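Local coordinates for protein beta-hydroxyacid dehydrogenase, 3-hydroxyisobutyrate dehydrogenase (PDB 6GRL) that probably works as an NADP-dependent imine reductase, an oxidoreductase of the HIBADH-related family that reduces imines with S selectivity, at residues V82-L85 with A89-E92; L106-S111 with R118-W123. All coordinates share one frame; numbering follows the deposited sequence. Where two conformers were deposited one is given.

Contact 1 (V82-L85 with A89-E92); sequences VCLL and AVDE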
loop_
_atom_site.group_PDB
_atom_site.type_symbol
_atom_site.label_atom_id
_atom_site.label_comp_id
_atom_site.label_asym_id
_atom_site.label_seq_id
_atom_site.Cartn_x
_atom_site.Cartn_y
_atom_site.Cartn_z
ATOM N N VAL A 82 9.237 -13.828 1.909
ATOM C CA VAL A 82 9.064 -13.985 0.468
ATOM C C VAL A 82 8.966 -12.601 -0.157
ATOM O O VAL A 82 8.035 -11.842 0.141
ATOM C CB VAL A 82 7.821 -14.825 0.137
ATOM C CG1 VAL A 82 7.755 -15.121 -1.358
ATOM C CG2 VAL A 82 7.817 -16.111 0.947
ATOM N N CYS A 83 9.926 -12.268 -1.028
ATOM C CA CYS A 83 9.946 -10.981 -1.727
ATOM C C CYS A 83 10.299 -11.251 -3.192
ATOM O O CYS A 83 11.456 -11.149 -3.607
ATOM C CB CYS A 83 10.928 -10.011 -1.075
ATOM S SG CYS A 83 10.702 -8.297 -1.581
ATOM N N LEU A 84 9.287 -11.588 -3.979
ATOM C CA LEU A 84 9.460 -11.916 -5.383
ATOM C C LEU A 84 8.815 -10.840 -6.255
ATOM O O LEU A 84 8.404 -9.778 -5.771
ATOM C CB LEU A 84 8.889 -13.309 -5.657
ATOM C CG LEU A 84 9.627 -14.434 -4.927
ATOM C CD1 LEU A 84 8.763 -15.679 -4.832
ATOM C CD2 LEU A 84 10.944 -14.748 -5.622
ATOM N N LEU A 85 8.729 -11.117 -7.557
ATOM C CA LEU A 85 8.263 -10.108 -8.501
ATOM C C LEU A 85 6.770 -9.846 -8.340
ATOM O O LEU A 85 6.345 -8.695 -8.178
ATOM C CB LEU A 85 8.585 -10.541 -9.930
ATOM C CG LEU A 85 8.168 -9.564 -11.030
ATOM C CD1 LEU A 85 8.845 -8.217 -10.828
ATOM C CD2 LEU A 85 8.494 -10.132 -12.404
ATOM N N ALA A 89 4.945 -15.332 -9.388
ATOM C CA ALA A 89 6.262 -15.821 -8.993
ATOM C C ALA A 89 6.210 -16.514 -7.637
ATOM O O ALA A 89 6.924 -17.497 -7.409
ATOM C CB ALA A 89 7.265 -14.669 -8.970
ATOM N N VAL A 90 5.373 -16.016 -6.725
ATOM C CA VAL A 90 5.238 -16.651 -5.417
ATOM C C VAL A 90 4.656 -18.050 -5.564
ATOM O O VAL A 90 5.114 -19.000 -4.918
ATOM C CB VAL A 90 4.381 -15.775 -4.484
ATOM C CG1 VAL A 90 4.136 -16.488 -3.160
ATOM C CG2 VAL A 90 5.053 -14.433 -4.253
ATOM N N ASP A 91 3.648 -18.203 -6.426
ATOM C CA ASP A 91 3.039 -19.512 -6.632
ATOM C C ASP A 91 4.046 -20.509 -7.192
ATOM O O ASP A 91 4.058 -21.681 -6.797
ATOM C CB ASP A 91 1.833 -19.390 -7.564
ATOM C CG ASP A 91 0.725 -18.541 -6.976
ATOM O OD1 ASP A 91 0.618 -18.479 -5.733
ATOM O OD2 ASP A 91 -0.038 -17.933 -7.756
ATOM N N GLU A 92 4.904 -20.061 -8.110
ATOM C CA GLU A 92 5.874 -20.965 -8.718
ATOM C C GLU A 92 6.948 -21.384 -7.721
ATOM O O GLU A 92 7.339 -22.556 -7.679
ATOM C CB GLU A 92 6.507 -20.305 -9.942
ATOM C CG GLU A 92 7.465 -21.206 -10.703
ATOM C CD GLU A 92 7.970 -20.570 -11.981
ATOM O OE1 GLU A 92 7.589 -19.414 -12.263
ATOM O OE2 GLU A 92 8.746 -21.225 -12.707
#
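Leu-84 reaches across to the first turns of helix 87-95 and meets two consecutive residues there. Its CB lies 3.9 Å from CB of Ala-89, while its branch atom CD1 passes further along the helix, over the backbone, to stand 3.7 Å from both the carbonyl O of Ala-89 and CA of Val-90. The same CD1 also touches CG2 of Val-90 at 4.0 Å, so one methyl packs against backbone and side chain together. With CG turned anti to the carbonyl carbon (chi1 -64°), the isobutyl group runs alongside the helix.

Val-82, the last residue of strand 79-82, adds a second apolar pair: its CG1 lies 4.0 Å from CG2 of Val-90, the two side chains crossing at a slant. CG2 of Val-90 is thus shared by a methyl of Leu-84 and one of Val-82. Beta-branched valines suit both places, being compact and rigid where strand and helix come close. Ala-89, with a single methyl, lets the loop pass near the helix; that methyl lies 4.1 Å from the backbone N of Leu-85 and a little further from its CB.

Outside this apolar shell, polar bonds fix the backbone. Thr-110 OG1 is hydrogen-bonded to the N of Leu-84, and Asp-86 OD1 to the N of Ala-89 near the start of the helix. Asn-108 touches both Val-82 and Val-90 and so continues the packing toward strand 105-108. Leu-84 also touches residues of the glycine-rich turn after strand 23-26, whose sequence fits the GxGxxG pattern. This is a strand-loop-helix unit of a parallel alpha/beta sheet, and with that glycine-rich sequence nearby it is consistent with the Rossmann-type NADP-binding domain expected of this family.

Contact 2 (L106-S111 with R118-W123); sequences LVNLTS and RSNERW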
loop_
_atom_site.group_PDB
_atom_site.type_symbol
_atom_site.label_atom_id
_atom_site.label_comp_id
_atom_site.label_asym_id
_atom_site.label_seq_id
_atom_site.Cartn_x
_atom_site.Cartn_y
_atom_site.Cartn_z
ATOM N N LEU A 106 5.647 -17.744 7.610
ATOM C CA LEU A 106 5.853 -17.241 6.258
ATOM C C LEU A 106 5.391 -15.791 6.202
ATOM O O LEU A 106 4.223 -15.498 6.475
ATOM C CB LEU A 106 5.093 -18.084 5.234
ATOM C CG LEU A 106 5.256 -19.604 5.304
ATOM C CD1 LEU A 106 4.519 -20.265 4.146
ATOM C CD2 LEU A 106 6.723 -20.003 5.312
ATOM N N VAL A 107 6.305 -14.892 5.857
ATOM C CA VAL A 107 6.013 -13.469 5.737
ATOM C C VAL A 107 6.146 -13.100 4.267
ATOM O O VAL A 107 7.257 -13.038 3.729
ATOM C CB VAL A 107 6.941 -12.618 6.613
ATOM C CG1 VAL A 107 6.606 -11.139 6.458
ATOM C CG2 VAL A 107 6.824 -13.039 8.066
ATOM N N ASN A 108 5.015 -12.848 3.616
ATOM C CA ASN A 108 4.980 -12.532 2.193
ATOM C C ASN A 108 4.938 -11.017 2.027
ATOM O O ASN A 108 3.964 -10.367 2.420
ATOM C CB ASN A 108 3.781 -13.194 1.518
ATOM C CG ASN A 108 3.769 -12.990 0.013
ATOM O OD1 ASN A 108 4.766 -12.570 -0.578
ATOM N ND2 ASN A 108 2.639 -13.290 -0.614
ATOM N N LEU A 109 6.002 -10.460 1.447
ATOM C CA LEU A 109 6.095 -9.033 1.168
ATOM C C LEU A 109 5.941 -8.728 -0.316
ATOM O O LEU A 109 6.242 -7.610 -0.749
ATOM C CB LEU A 109 7.425 -8.478 1.684
ATOM C CG LEU A 109 7.731 -8.718 3.163
ATOM C CD1 LEU A 109 9.083 -8.131 3.533
ATOM C CD2 LEU A 109 6.633 -8.135 4.042
ATOM N N THR A 110 5.486 -9.698 -1.102
ATOM C CA THR A 110 5.325 -9.520 -2.536
ATOM C C THR A 110 3.998 -8.834 -2.841
ATOM O O THR A 110 2.994 -9.045 -2.156
ATOM C CB THR A 110 5.391 -10.874 -3.245
ATOM O OG1 THR A 110 6.559 -11.584 -2.812
ATOM C CG2 THR A 110 5.445 -10.700 -4.754
ATOM N N SER A 111 4.007 -7.997 -3.878
ATOM C CA SER A 111 2.781 -7.352 -4.325
ATOM C C SER A 111 1.736 -8.397 -4.704
ATOM O O SER A 111 2.061 -9.530 -5.070
ATOM C CB SER A 111 3.065 -6.437 -5.517
ATOM O OG SER A 111 3.469 -7.187 -6.649
ATOM N N ARG A 118 -5.258 -13.913 0.929
ATOM C CA ARG A 118 -6.113 -14.836 1.666
ATOM C C ARG A 118 -5.881 -16.273 1.215
ATOM O O ARG A 118 -5.896 -17.199 2.037
ATOM C CB ARG A 118 -7.580 -14.436 1.496
ATOM C CG ARG A 118 -7.884 -13.038 2.022
ATOM C CD ARG A 118 -9.342 -12.646 1.837
ATOM N NE ARG A 118 -9.582 -11.285 2.311
ATOM C CZ ARG A 118 -10.001 -10.280 1.547
ATOM N NH1 ARG A 118 -10.247 -10.474 0.257
ATOM N NH2 ARG A 118 -10.183 -9.080 2.078
ATOM N N SER A 119 -5.655 -16.478 -0.085
ATOM C CA SER A 119 -5.345 -17.817 -0.574
ATOM C C SER A 119 -4.001 -18.298 -0.042
ATOM O O SER A 119 -3.853 -19.472 0.318
ATOM C CB SER A 119 -5.355 -17.836 -2.102
ATOM O OG SER A 119 -4.861 -19.068 -2.599
ATOM N N ASN A 120 -3.010 -17.403 0.019
ATOM C CA ASN A 120 -1.704 -17.771 0.557
ATOM C C ASN A 120 -1.811 -18.210 2.012
ATOM O O ASN A 120 -1.134 -19.154 2.436
ATOM C CB ASN A 120 -0.728 -16.598 0.436
ATOM C CG ASN A 120 -0.400 -16.250 -1.000
ATOM O OD1 ASN A 120 -0.577 -17.062 -1.906
ATOM N ND2 ASN A 120 0.093 -15.037 -1.215
ATOM N N GLU A 121 -2.652 -17.526 2.795
ATOM C CA GLU A 121 -2.833 -17.898 4.194
ATOM C C GLU A 121 -3.394 -19.306 4.324
ATOM O O GLU A 121 -2.941 -20.088 5.167
ATOM C CB GLU A 121 -3.754 -16.899 4.889
ATOM C CG GLU A 121 -3.658 -16.939 6.404
ATOM C CD GLU A 121 -4.814 -16.236 7.086
ATOM O OE1 GLU A 121 -5.942 -16.266 6.545
ATOM O OE2 GLU A 121 -4.589 -15.640 8.158
ATOM N N ARG A 122 -4.391 -19.643 3.501
ATOM C CA ARG A 122 -4.950 -20.989 3.535
ATOM C C ARG A 122 -3.912 -22.018 3.108
ATOM O O ARG A 122 -3.813 -23.096 3.704
ATOM C CB ARG A 122 -6.189 -21.067 2.642
ATOM C CG ARG A 122 -7.399 -20.322 3.187
ATOM C CD ARG A 122 -8.653 -20.632 2.380
ATOM N NE ARG A 122 -8.532 -20.199 0.990
ATOM C CZ ARG A 122 -8.878 -18.994 0.547
ATOM N NH1 ARG A 122 -9.368 -18.090 1.386
ATOM N NH2 ARG A 122 -8.735 -18.692 -0.736
ATOM N N TRP A 123 -3.122 -21.693 2.080
ATOM C CA TRP A 123 -2.059 -22.587 1.633
ATOM C C TRP A 123 -1.067 -22.867 2.755
ATOM O O TRP A 123 -0.656 -24.016 2.962
ATOM C CB TRP A 123 -1.351 -21.967 0.427
ATOM C CG TRP A 123 -0.307 -22.831 -0.220
ATOM C CD1 TRP A 123 -0.486 -23.687 -1.268
ATOM C CD2 TRP A 123 1.084 -22.899 0.120
ATOM N NE1 TRP A 123 0.704 -24.291 -1.595
ATOM C CE2 TRP A 123 1.683 -23.824 -0.759
ATOM C CE3 TRP A 123 1.879 -22.273 1.085
ATOM C CZ2 TRP A 123 3.039 -24.140 -0.701
ATOM C CZ3 TRP A 123 3.227 -22.587 1.138
ATOM C CH2 TRP A 123 3.792 -23.511 0.251
#
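The indole of Trp-123 meets Leu-106 at its edge: CD1 of the leucine lies near the ring plane, 4.0 Å from CZ3, and the two side chains cross at about a right angle. CG of the tryptophan is anti to its own backbone N (chi1 -175°), which swings the six-membered ring back from the helix toward the strand. Arg-127 forms a cation-pi interaction with this indole, and Leu-94 of helix 87-95 also touches it. A large aromatic suits the position because its ring extends from the helix far enough for its edge to meet the branched leucine of the strand.

Two amides, those of Asn-108 and Asn-120, also meet across the contact, their planes inclined 52° to each other. Asn-108 extends from the strand toward the helix, and its ND2 is hydrogen-bonded to the hydroxyl of Tyr-131. Its OD1 is gripped twice by Thr-110. Thr-110 OG1 donates to Asn-108 OD1 at 3.0 Å, almost in line with the C=O bond (161°). Thr-110 N donates to the same Asn-108 OD1 from well above the carbonyl plane. The second bond makes an Asx turn, a natural role for asparagine where a strand ends and the chain bends away.

Hydrocarbon therefore meets hydrocarbon at one end of this interface, while amides occupy the other. In the conformer given, two donors on OD1 and Tyr-131 at ND2 favour this turn of the buried Asn-108 amide, satisfying both its polar atoms inside the beta-alpha-beta unit of strand 105-108, helix 114-126 and strand 130-137.

How the contacts relate
Following the chain from the N terminus, contact 1 closes first: strand 79-82 ends, and three residues link its loop to the facing part of helix 87-95. Strand 105-108 then enters the sheet, and contact 2 closes a loop with six residues between its segments, four of them in the first part of helix 114-126. The two loops lie in series, neither enclosing the other, with centres about 10 Å apart. Strands 79-82 and 105-108 are parallel neighbours: Val-82 N lies 2.8 Å from Val-107 O, a probable hydrogen bond. Each contact packs a helix on its own strand, and the pairing of the two strands joins the units within the Rossmann-type domain.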